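Local coordinates for DnaJ homolog subfamily C member 3 (Mus musculus, PDB 3IEG), which acts as a co-chaperone in the unfolded protein response of the endoplasmic reticulum, binds misfolded proteins and restrains eIF2-alpha kinase activity, at residues Y250-M261 against S274-D285; H79-L87 against L147-E155. One frame throughout, in Å; residues are numbered along the deposited sequence.

Interaction 1. Residues Y250-M261 against S274-D285; sequences YTDATSKYESVM and SKERICHCFSKD
Tyr250 and Tyr257, two turns apart on helix 250-263, each lay a ring face against the first side-chain carbons of the facing helix. CB of Lys284 sits over the Tyr250 ring, 3.7 Å from its centroid and 24° off the normal, a CH-pi contact; the amine beyond turns off to Glu314. At the edge of the same ring, close to its plane, lies the sulfur of Cys281, which also meets CB of Ala253 at 3.5 Å. Tyr257 takes CB of Arg277 over one face, 3.4 Å from its CE1, with ring and guanidinium planes nearly perpendicular. The tyrosine hydroxyl and Arg277 NE both end on Glu242 of helix 222-246, so one carboxylate holds both polar ends. CB of Tyr257 also touches Ile278 CD1 at 3.7 Å. Thr254 OG1 stands beside its own backbone N (chi1 -63°), where it donates back to Tyr250 O at 2.9 Å and faces CB of Cys281. At the far end, Ser274 CB packs on CG of Met261, a selenomethionine, while its OG is bonded to Tyr270 O. The contact is made mainly by apolar carbons and ring faces. Segments 250-261 and 274-284 run antiparallel at 162°, their axes approaching to 8.9 Å, as in the antiparallel helix packing that joins one tetratricopeptide repeat to the next.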
loop_
_atom_site.group_PDB
_atom_site.type_symbol
_atom_site.label_atom_id
_atom_site.label_comp_id
_atom_site.label_asym_id
_atom_site.label_seq_id
_atom_site.Cartn_x
_atom_site.Cartn_y
_atom_site.Cartn_z
ATOM N N TYR A 250 -2.924 22.670 28.828
ATOM C CA TYR A 250 -1.631 21.986 28.723
ATOM C C TYR A 250 -1.362 20.888 29.744
ATOM O O TYR A 250 -0.775 19.848 29.412
ATOM C CB TYR A 250 -0.497 23.013 28.697
ATOM C CG TYR A 250 -0.645 23.932 27.525
ATOM C CD1 TYR A 250 -1.067 25.248 27.695
ATOM C CD2 TYR A 250 -0.431 23.465 26.229
ATOM C CE1 TYR A 250 -1.233 26.090 26.597
ATOM C CE2 TYR A 250 -0.593 24.291 25.134
ATOM C CZ TYR A 250 -0.989 25.598 25.326
ATOM O OH TYR A 250 -1.143 26.402 24.232
ATOM N N THR A 251 -1.806 21.095 30.977
ATOM C CA THR A 251 -1.554 20.087 31.992
ATOM C C THR A 251 -2.436 18.851 31.786
ATOM O O THR A 251 -1.999 17.738 32.060
ATOM C CB THR A 251 -1.574 20.632 33.476
ATOM O OG1 THR A 251 -2.712 20.131 34.173
ATOM C CG2 THR A 251 -1.549 22.147 33.540
ATOM N N ASP A 252 -3.649 19.039 31.275
ATOM C CA ASP A 252 -4.490 17.895 30.918
ATOM C C ASP A 252 -3.982 17.163 29.677
ATOM O O ASP A 252 -4.073 15.937 29.595
ATOM C CB ASP A 252 -5.957 18.290 30.745
ATOM C CG ASP A 252 -6.637 18.629 32.069
ATOM O OD1 ASP A 252 -6.249 18.075 33.123
ATOM O OD2 ASP A 252 -7.575 19.449 32.051
ATOM N N ALA A 253 -3.431 17.912 28.729
ATOM C CA ALA A 253 -2.757 17.320 27.565
ATOM C C ALA A 253 -1.533 16.494 27.964
ATOM O O ALA A 253 -1.315 15.403 27.445
ATOM C CB ALA A 253 -2.369 18.394 26.551
ATOM N N THR A 254 -0.736 17.019 28.883
ATOM C CA THR A 254 0.412 16.283 29.385
ATOM C C THR A 254 -0.066 14.943 29.931
ATOM O O THR A 254 0.324 13.879 29.438
ATOM C CB THR A 254 1.128 17.096 30.441
ATOM O OG1 THR A 254 1.613 18.284 29.818
ATOM C CG2 THR A 254 2.294 16.332 31.018
ATOM N N SER A 255 -0.953 15.029 30.917
ATOM C CA SER A 255 -1.668 13.892 31.467
ATOM C C SER A 255 -2.161 12.937 30.370
ATOM O O SER A 255 -1.936 11.733 30.458
ATOM C CB SER A 255 -2.831 14.417 32.314
ATOM O OG SER A 255 -3.763 13.405 32.636
ATOM N N LYS A 256 -2.819 13.472 29.340
ATOM C CA LYS A 256 -3.289 12.652 28.229
ATOM C C LYS A 256 -2.180 11.926 27.469
ATOM O O LYS A 256 -2.303 10.730 27.225
ATOM C CB LYS A 256 -4.146 13.453 27.256
ATOM C CG LYS A 256 -5.638 13.273 27.474
ATOM C CD LYS A 256 -6.146 11.914 27.057
ATOM C CE LYS A 256 -7.640 11.853 27.282
ATOM N NZ LYS A 256 -7.998 11.118 28.493
ATOM N N TYR A 257 -1.108 12.629 27.102
ATOM C CA TYR A 257 0.010 11.971 26.432
ATOM C C TYR A 257 0.736 10.970 27.340
ATOM O O TYR A 257 1.339 10.007 26.865
ATOM C CB TYR A 257 0.971 12.983 25.817
ATOM C CG TYR A 257 0.599 13.338 24.398
ATOM C CD1 TYR A 257 0.160 14.623 24.060
ATOM C CD2 TYR A 257 0.654 12.379 23.387
ATOM C CE1 TYR A 257 -0.198 14.941 22.743
ATOM C CE2 TYR A 257 0.297 12.688 22.074
ATOM C CZ TYR A 257 -0.124 13.965 21.763
ATOM O OH TYR A 257 -0.472 14.246 20.470
ATOM N N GLU A 258 0.643 11.190 28.647
ATOM C CA GLU A 258 1.208 10.267 29.612
ATOM C C GLU A 258 0.542 8.910 29.428
ATOM O O GLU A 258 1.215 7.886 29.374
ATOM C CB GLU A 258 0.997 10.772 31.038
ATOM C CG GLU A 258 2.215 10.660 31.945
ATOM C CD GLU A 258 3.190 11.831 31.786
ATOM O OE1 GLU A 258 3.245 12.707 32.685
ATOM O OE2 GLU A 258 3.896 11.874 30.755
ATOM N N SER A 259 -0.778 8.906 29.311
ATOM C CA SER A 259 -1.491 7.656 29.151
ATOM C C SER A 259 -1.336 7.079 27.737
ATOM O O SER A 259 -1.409 5.869 27.553
ATOM C CB SER A 259 -2.951 7.809 29.546
ATOM O OG SER A 259 -3.553 8.813 28.765
ATOM N N VAL A 260 -1.089 7.938 26.749
ATOM C CA VAL A 260 -0.746 7.479 25.399
ATOM C C VAL A 260 0.494 6.575 25.412
ATOM O O VAL A 260 0.489 5.524 24.787
ATOM C CB VAL A 260 -0.591 8.660 24.404
ATOM C CG1 VAL A 260 0.044 8.208 23.089
ATOM C CG2 VAL A 260 -1.934 9.300 24.144
HETATM N N MSE A 261 1.534 6.972 26.142
HETATM C CA MSE A 261 2.721 6.127 26.321
HETATM C C MSE A 261 2.476 4.900 27.192
HETATM O O MSE A 261 3.123 3.875 27.015
HETATM C CB MSE A 261 3.861 6.930 26.909
HETATM C CG MSE A 261 4.448 7.914 25.938
HETATM SE SE MSE A 261 5.565 9.234 26.835
HETATM C CE MSE A 261 6.835 8.039 27.752
ATOM N N SER A 274 5.026 11.500 21.617
ATOM C CA SER A 274 4.347 11.967 22.828
ATOM C C SER A 274 5.222 12.906 23.643
ATOM O O SER A 274 4.747 13.938 24.116
ATOM C CB SER A 274 3.878 10.800 23.693
ATOM O OG SER A 274 2.823 10.108 23.045
ATOM N N LYS A 275 6.495 12.555 23.795
ATOM C CA LYS A 275 7.441 13.408 24.494
ATOM C C LYS A 275 7.563 14.759 23.810
ATOM O O LYS A 275 7.560 15.792 24.481
ATOM C CB LYS A 275 8.808 12.738 24.617
ATOM C CG LYS A 275 8.985 11.885 25.877
ATOM C CD LYS A 275 10.427 11.380 25.984
ATOM C CE LYS A 275 10.595 10.344 27.100
ATOM N NZ LYS A 275 12.041 10.033 27.318
ATOM N N GLU A 276 7.636 14.756 22.479
ATOM C CA GLU A 276 7.689 16.007 21.727
ATOM C C GLU A 276 6.506 16.932 22.062
ATOM O O GLU A 276 6.689 18.119 22.320
ATOM C CB GLU A 276 7.752 15.744 20.223
ATOM C CG GLU A 276 7.955 17.023 19.421
ATOM C CD GLU A 276 7.552 16.912 17.965
ATOM O OE1 GLU A 276 8.081 16.012 17.277
ATOM O OE2 GLU A 276 6.742 17.750 17.497
ATOM N N ARG A 277 5.295 16.380 22.052
ATOM C CA ARG A 277 4.099 17.154 22.376
ATOM C C ARG A 277 4.077 17.583 23.855
ATOM O O ARG A 277 3.598 18.671 24.185
ATOM C CB ARG A 277 2.810 16.401 21.983
ATOM C CG ARG A 277 2.646 16.086 20.486
ATOM C CD ARG A 277 2.790 17.327 19.604
ATOM N NE ARG A 277 1.557 18.113 19.496
ATOM C CZ ARG A 277 1.514 19.424 19.263
ATOM N NH1 ARG A 277 2.633 20.128 19.144
ATOM N NH2 ARG A 277 0.351 20.046 19.171
ATOM N N ILE A 278 4.619 16.746 24.738
ATOM C CA ILE A 278 4.723 17.115 26.142
ATOM C C ILE A 278 5.709 18.276 26.288
ATOM O O ILE A 278 5.444 19.240 27.013
ATOM C CB ILE A 278 5.071 15.909 27.049
ATOM C CG1 ILE A 278 3.823 15.024 27.231
ATOM C CG2 ILE A 278 5.608 16.382 28.419
ATOM C CD1 ILE A 278 4.091 13.628 27.790
ATOM N N CYS A 279 6.822 18.192 25.566
ATOM C CA CYS A 279 7.767 19.296 25.458
ATOM C C CYS A 279 7.057 20.592 25.059
ATOM O O CYS A 279 7.316 21.652 25.630
ATOM C CB CYS A 279 8.873 18.922 24.472
ATOM S SG CYS A 279 9.675 20.294 23.642
ATOM N N HIS A 280 6.135 20.484 24.102
ATOM C CA HIS A 280 5.295 21.599 23.672
ATOM C C HIS A 280 4.398 22.086 24.806
ATOM O O HIS A 280 4.297 23.285 25.037
ATOM C CB HIS A 280 4.458 21.190 22.455
ATOM C CG HIS A 280 3.678 22.312 21.844
ATOM N ND1 HIS A 280 4.276 23.359 21.174
ATOM C CD2 HIS A 280 2.343 22.543 21.784
ATOM C CE1 HIS A 280 3.346 24.188 20.734
ATOM N NE2 HIS A 280 2.164 23.717 21.090
ATOM N N CYS A 281 3.766 21.156 25.517
ATOM C CA CYS A 281 2.873 21.496 26.627
ATOM C C CYS A 281 3.527 22.325 27.718
ATOM O O CYS A 281 3.038 23.396 28.052
ATOM C CB CYS A 281 2.246 20.252 27.233
ATOM S SG CYS A 281 0.837 19.724 26.298
ATOM N N PHE A 282 4.639 21.839 28.255
ATOM C CA PHE A 282 5.361 22.583 29.282
ATOM C C PHE A 282 5.824 23.968 28.796
ATOM O O PHE A 282 5.661 24.955 29.500
ATOM C CB PHE A 282 6.506 21.747 29.864
ATOM C CG PHE A 282 6.052 20.714 30.875
ATOM C CD1 PHE A 282 5.519 21.107 32.113
ATOM C CD2 PHE A 282 6.169 19.357 30.609
ATOM C CE1 PHE A 282 5.103 20.148 33.067
ATOM C CE2 PHE A 282 5.758 18.392 31.556
ATOM C CZ PHE A 282 5.224 18.788 32.779
ATOM N N SER A 283 6.353 24.038 27.579
ATOM C CA SER A 283 6.753 25.314 26.983
ATOM C C SER A 283 5.622 26.347 26.970
ATOM O O SER A 283 5.782 27.452 27.476
ATOM C CB SER A 283 7.295 25.094 25.568
ATOM O OG SER A 283 7.827 26.294 25.022
ATOM N N LYS A 284 4.484 25.974 26.392
ATOM C CA LYS A 284 3.342 26.875 26.239
ATOM C C LYS A 284 2.621 27.185 27.558
ATOM O O LYS A 284 1.957 28.215 27.683
ATOM C CB LYS A 284 2.346 26.311 25.219
ATOM C CG LYS A 284 2.808 26.337 23.773
ATOM C CD LYS A 284 2.911 27.763 23.204
ATOM C CE LYS A 284 3.253 27.726 21.704
ATOM N NZ LYS A 284 4.120 28.863 21.249
ATOM N N ASP A 285 2.747 26.290 28.530
ATOM C CA ASP A 285 2.185 26.503 29.861
ATOM C C ASP A 285 3.148 27.359 30.688
ATOM O O ASP A 285 2.998 27.492 31.904
ATOM C CB ASP A 285 1.943 25.154 30.548
ATOM C CG ASP A 285 0.881 25.222 31.632
ATOM O OD1 ASP A 285 -0.021 26.091 31.547
ATOM O OD2 ASP A 285 0.944 24.389 32.569
#

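Interaction 2. Residues H79-L87 against L147-E155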
loop_
_atom_site.group_PDB
_atom_site.type_symbol
_atom_site.label_atom_id
_atom_site.label_comp_id
_atom_site.label_asym_id
_atom_site.label_seq_id
_atom_site.Cartn_x
_atom_site.Cartn_y
_atom_site.Cartn_z
ATOM N N HIS A 79 -2.289 -17.050 -22.275
ATOM C CA HIS A 79 -1.805 -15.697 -22.011
ATOM C C HIS A 79 -2.222 -15.189 -20.625
ATOM O O HIS A 79 -1.396 -14.637 -19.894
ATOM C CB HIS A 79 -2.268 -14.709 -23.091
ATOM C CG HIS A 79 -1.710 -14.987 -24.451
ATOM N ND1 HIS A 79 -0.391 -15.330 -24.659
ATOM C CD2 HIS A 79 -2.292 -14.974 -25.672
ATOM C CE1 HIS A 79 -0.187 -15.526 -25.949
ATOM N NE2 HIS A 79 -1.324 -15.311 -26.586
ATOM N N LEU A 80 -3.492 -15.379 -20.274
ATOM C CA LEU A 80 -4.016 -14.840 -19.025
ATOM C C LEU A 80 -3.402 -15.570 -17.852
ATOM O O LEU A 80 -3.018 -14.933 -16.884
ATOM C CB LEU A 80 -5.562 -14.880 -18.962
ATOM C CG LEU A 80 -6.359 -14.147 -20.056
ATOM C CD1 LEU A 80 -7.874 -14.324 -19.894
ATOM C CD2 LEU A 80 -5.992 -12.685 -20.087
ATOM N N LEU A 81 -3.299 -16.896 -17.953
ATOM C CA LEU A 81 -2.647 -17.715 -16.914
ATOM C C LEU A 81 -1.199 -17.303 -16.659
ATOM O O LEU A 81 -0.792 -17.144 -15.513
ATOM C CB LEU A 81 -2.713 -19.213 -17.254
ATOM C CG LEU A 81 -4.105 -19.853 -17.326
ATOM C CD1 LEU A 81 -4.099 -21.182 -18.093
ATOM C CD2 LEU A 81 -4.714 -20.009 -15.943
ATOM N N LEU A 82 -0.419 -17.124 -17.718
ATOM C CA LEU A 82 0.949 -16.646 -17.552
ATOM C C LEU A 82 0.993 -15.318 -16.790
ATOM O O LEU A 82 1.824 -15.136 -15.910
ATOM C CB LEU A 82 1.643 -16.516 -18.907
ATOM C CG LEU A 82 3.069 -15.969 -18.967
ATOM C CD1 LEU A 82 4.028 -16.730 -18.061
ATOM C CD2 LEU A 82 3.548 -16.024 -20.394
ATOM N N LYS A 83 0.091 -14.395 -17.126
ATOM C CA LYS A 83 0.018 -13.107 -16.434
ATOM C C LYS A 83 -0.374 -13.275 -14.960
ATOM O O LYS A 83 0.059 -12.518 -14.098
ATOM C CB LYS A 83 -0.965 -12.174 -17.133
ATOM C CG LYS A 83 -0.437 -11.492 -18.398
ATOM C CD LYS A 83 -1.304 -10.283 -18.703
ATOM C CE LYS A 83 -0.927 -9.623 -19.995
ATOM N NZ LYS A 83 -1.825 -8.438 -20.199
ATOM N N GLN A 84 -1.189 -14.280 -14.680
ATOM C CA GLN A 84 -1.599 -14.570 -13.318
ATOM C C GLN A 84 -0.506 -15.312 -12.533
ATOM O O GLN A 84 -0.625 -15.509 -11.331
ATOM C CB GLN A 84 -2.905 -15.367 -13.332
ATOM C CG GLN A 84 -4.124 -14.577 -13.791
ATOM C CD GLN A 84 -5.404 -15.405 -13.769
ATOM O OE1 GLN A 84 -5.369 -16.610 -13.548
ATOM N NE2 GLN A 84 -6.542 -14.755 -14.007
ATOM N N GLY A 85 0.563 -15.716 -13.213
ATOM C CA GLY A 85 1.648 -16.482 -12.597
ATOM C C GLY A 85 1.289 -17.937 -12.328
ATOM O O GLY A 85 1.966 -18.617 -11.549
ATOM N N LYS A 86 0.210 -18.411 -12.952
ATOM C CA LYS A 86 -0.133 -19.829 -12.921
ATOM C C LYS A 86 0.713 -20.540 -13.972
ATOM O O LYS A 86 0.230 -20.886 -15.040
ATOM C CB LYS A 86 -1.635 -20.036 -13.154
ATOM C CG LYS A 86 -2.521 -19.567 -11.986
ATOM C CD LYS A 86 -3.995 -19.557 -12.363
ATOM C CE LYS A 86 -4.933 -19.594 -11.164
ATOM N NZ LYS A 86 -4.745 -18.380 -10.367
ATOM N N LEU A 87 1.988 -20.738 -13.656
ATOM C CA LEU A 87 2.970 -21.168 -14.646
ATOM C C LEU A 87 2.757 -22.581 -15.164
ATOM O O LEU A 87 2.861 -22.825 -16.358
ATOM C CB LEU A 87 4.398 -20.993 -14.123
ATOM C CG LEU A 87 4.780 -19.569 -13.700
ATOM C CD1 LEU A 87 6.196 -19.567 -13.207
ATOM C CD2 LEU A 87 4.598 -18.537 -14.813
ATOM N N LEU A 147 7.681 -10.284 -11.533
ATOM C CA LEU A 147 6.477 -9.453 -11.512
ATOM C C LEU A 147 6.312 -8.503 -12.707
ATOM O O LEU A 147 5.243 -7.919 -12.882
ATOM C CB LEU A 147 6.329 -8.722 -10.171
ATOM C CG LEU A 147 5.990 -9.617 -8.966
ATOM C CD1 LEU A 147 6.339 -8.914 -7.669
ATOM C CD2 LEU A 147 4.526 -10.055 -8.974
ATOM N N GLU A 148 7.363 -8.364 -13.519
ATOM C CA GLU A 148 7.290 -7.621 -14.785
ATOM C C GLU A 148 6.392 -8.351 -15.770
ATOM O O GLU A 148 5.711 -7.728 -16.573
ATOM C CB GLU A 148 8.672 -7.458 -15.438
ATOM C CG GLU A 148 9.623 -6.500 -14.744
ATOM C CD GLU A 148 9.072 -5.089 -14.663
ATOM O OE1 GLU A 148 9.206 -4.457 -13.582
ATOM O OE2 GLU A 148 8.501 -4.609 -15.672
ATOM N N VAL A 149 6.400 -9.676 -15.704
ATOM C CA VAL A 149 5.641 -10.491 -16.626
ATOM C C VAL A 149 4.368 -10.975 -15.956
ATOM O O VAL A 149 3.289 -10.822 -16.506
ATOM C CB VAL A 149 6.475 -11.684 -17.137
ATOM C CG1 VAL A 149 5.624 -12.620 -17.973
ATOM C CG2 VAL A 149 7.690 -11.195 -17.921
ATOM N N CYS A 150 4.495 -11.565 -14.773
ATOM C CA CYS A 150 3.345 -12.093 -14.064
ATOM C C CYS A 150 2.786 -10.984 -13.182
ATOM O O CYS A 150 2.982 -10.971 -11.954
ATOM C CB CYS A 150 3.741 -13.308 -13.237
ATOM S SG CYS A 150 4.586 -14.591 -14.170
ATOM N N VAL A 151 2.098 -10.047 -13.826
ATOM C CA VAL A 151 1.669 -8.809 -13.188
ATOM C C VAL A 151 0.437 -8.991 -12.302
ATOM O O VAL A 151 0.171 -8.158 -11.438
ATOM C CB VAL A 151 1.429 -7.669 -14.232
ATOM C CG1 VAL A 151 2.758 -7.183 -14.839
ATOM C CG2 VAL A 151 0.469 -8.120 -15.342
ATOM N N TRP A 152 -0.308 -10.071 -12.504
ATOM C CA TRP A 152 -1.500 -10.329 -11.703
ATOM C C TRP A 152 -1.282 -11.476 -10.706
ATOM O O TRP A 152 -2.238 -12.056 -10.179
ATOM C CB TRP A 152 -2.720 -10.599 -12.597
ATOM C CG TRP A 152 -3.003 -9.518 -13.616
ATOM C CD1 TRP A 152 -2.747 -8.172 -13.496
ATOM C CD2 TRP A 152 -3.609 -9.694 -14.896
ATOM N NE1 TRP A 152 -3.145 -7.508 -14.632
ATOM C CE2 TRP A 152 -3.680 -8.417 -15.508
ATOM C CE3 TRP A 152 -4.095 -10.808 -15.594
ATOM C CZ2 TRP A 152 -4.215 -8.227 -16.783
ATOM C CZ3 TRP A 152 -4.630 -10.619 -16.871
ATOM C CH2 TRP A 152 -4.681 -9.335 -17.449
ATOM N N ASP A 153 -0.016 -11.795 -10.460
ATOM C CA ASP A 153 0.352 -12.787 -9.473
ATOM C C ASP A 153 0.316 -12.140 -8.089
ATOM O O ASP A 153 1.256 -11.454 -7.677
ATOM C CB ASP A 153 1.741 -13.333 -9.791
ATOM C CG ASP A 153 2.113 -14.549 -8.952
ATOM O OD1 ASP A 153 1.701 -14.648 -7.776
ATOM O OD2 ASP A 153 2.843 -15.411 -9.473
ATOM N N ALA A 154 -0.785 -12.347 -7.379
ATOM C CA ALA A 154 -0.982 -11.691 -6.095
ATOM C C ALA A 154 -0.021 -12.210 -5.033
ATOM O O ALA A 154 0.522 -11.428 -4.268
ATOM C CB ALA A 154 -2.431 -11.824 -5.632
ATOM N N GLU A 155 0.201 -13.519 -4.997
ATOM C CA GLU A 155 0.972 -14.123 -3.905
ATOM C C GLU A 155 2.470 -13.767 -3.965
ATOM O O GLU A 155 3.106 -13.581 -2.923
ATOM C CB GLU A 155 0.781 -15.653 -3.806
ATOM C CG GLU A 155 -0.501 -16.263 -4.438
ATOM C CD GLU A 155 -1.804 -15.549 -4.081
ATOM O OE1 GLU A 155 -2.193 -15.581 -2.902
ATOM O OE2 GLU A 155 -2.444 -14.975 -4.996
HETATM O O HOH W 1 4.330 -17.447 -10.387
#
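Lys83 and Trp152 make the main contact, through both backbone and side chain. Trp152 N donates to Lys83 O at 2.9 Å, with an N-H...O angle of 155° and the donor tilted from the carbonyl plane. The lysine chain, extended beyond CG, crosses the indole: its CD rests over the six-membered ring, 3.9 Å from the centroid and 18° off the normal, a CH-pi contact. At the rim of the indole, near its plane, come Leu80 CD2, 4.1 Å from CZ3, and Gln84 CG. Ser53 of helix 53-66 also touches Trp152, and that helix packs on Leu80 and Gln84 as well.

Beside it, Cys150, itself buried, places its sulfur 4.0 Å from Leu87 CD2 and also against Gly85 CA, while Val149 CG1 reaches Leu82 CG; Met120 of helix 104-132 covers Val149 and Cys150.

Further out, backbone turns set the positions. Gly85, with positive phi, ends helix 71-84 in a Schellman motif and brings its CA within 3.5 Å of Asp153 OD2. A water donates to both Gly85 O and Asp153 OD2, bridging the two turns. CG of Asp153 lies anti to its backbone N (chi1 -170°), and OD1 caps Leu156 N at the start of helix 154-166. A type I beta turn from Cys150 to Asp153 carries the Trp152 N-H to the end of helix 71-84. The helix terminus of the third tetratricopeptide repeat is thus docked on the turn that joins the fourth repeat to the fifth, a contact between consecutive repeats whose segments are separated by 59 largely helical residues, helix 104-132 among them.

Overall arrangement
Interactions 1 and 2 lie on opposite sides of the chain's centre, centres 51 Å apart and nearest atoms about 34 Å apart, and share no helix. Interaction 1 is local in sequence, pairing successive helices across the seventh and eighth repeats almost wholly through side chains; Ala253, Thr254, Tyr257, Ile278 and Cys281 are buried, Lys284 exposed. Interaction 2 joins pieces 60 residues apart, where a helix end meets an interhelical turn, so backbone groups and a bridging water contribute; Leu82, Leu87 and Cys150 are buried, Lys83 exposed. It buries less surface, 471 against 749 Å². An aromatic face receiving aliphatic carbons of a basic side chain recurs in both, on tyrosines and a tryptophan respectively.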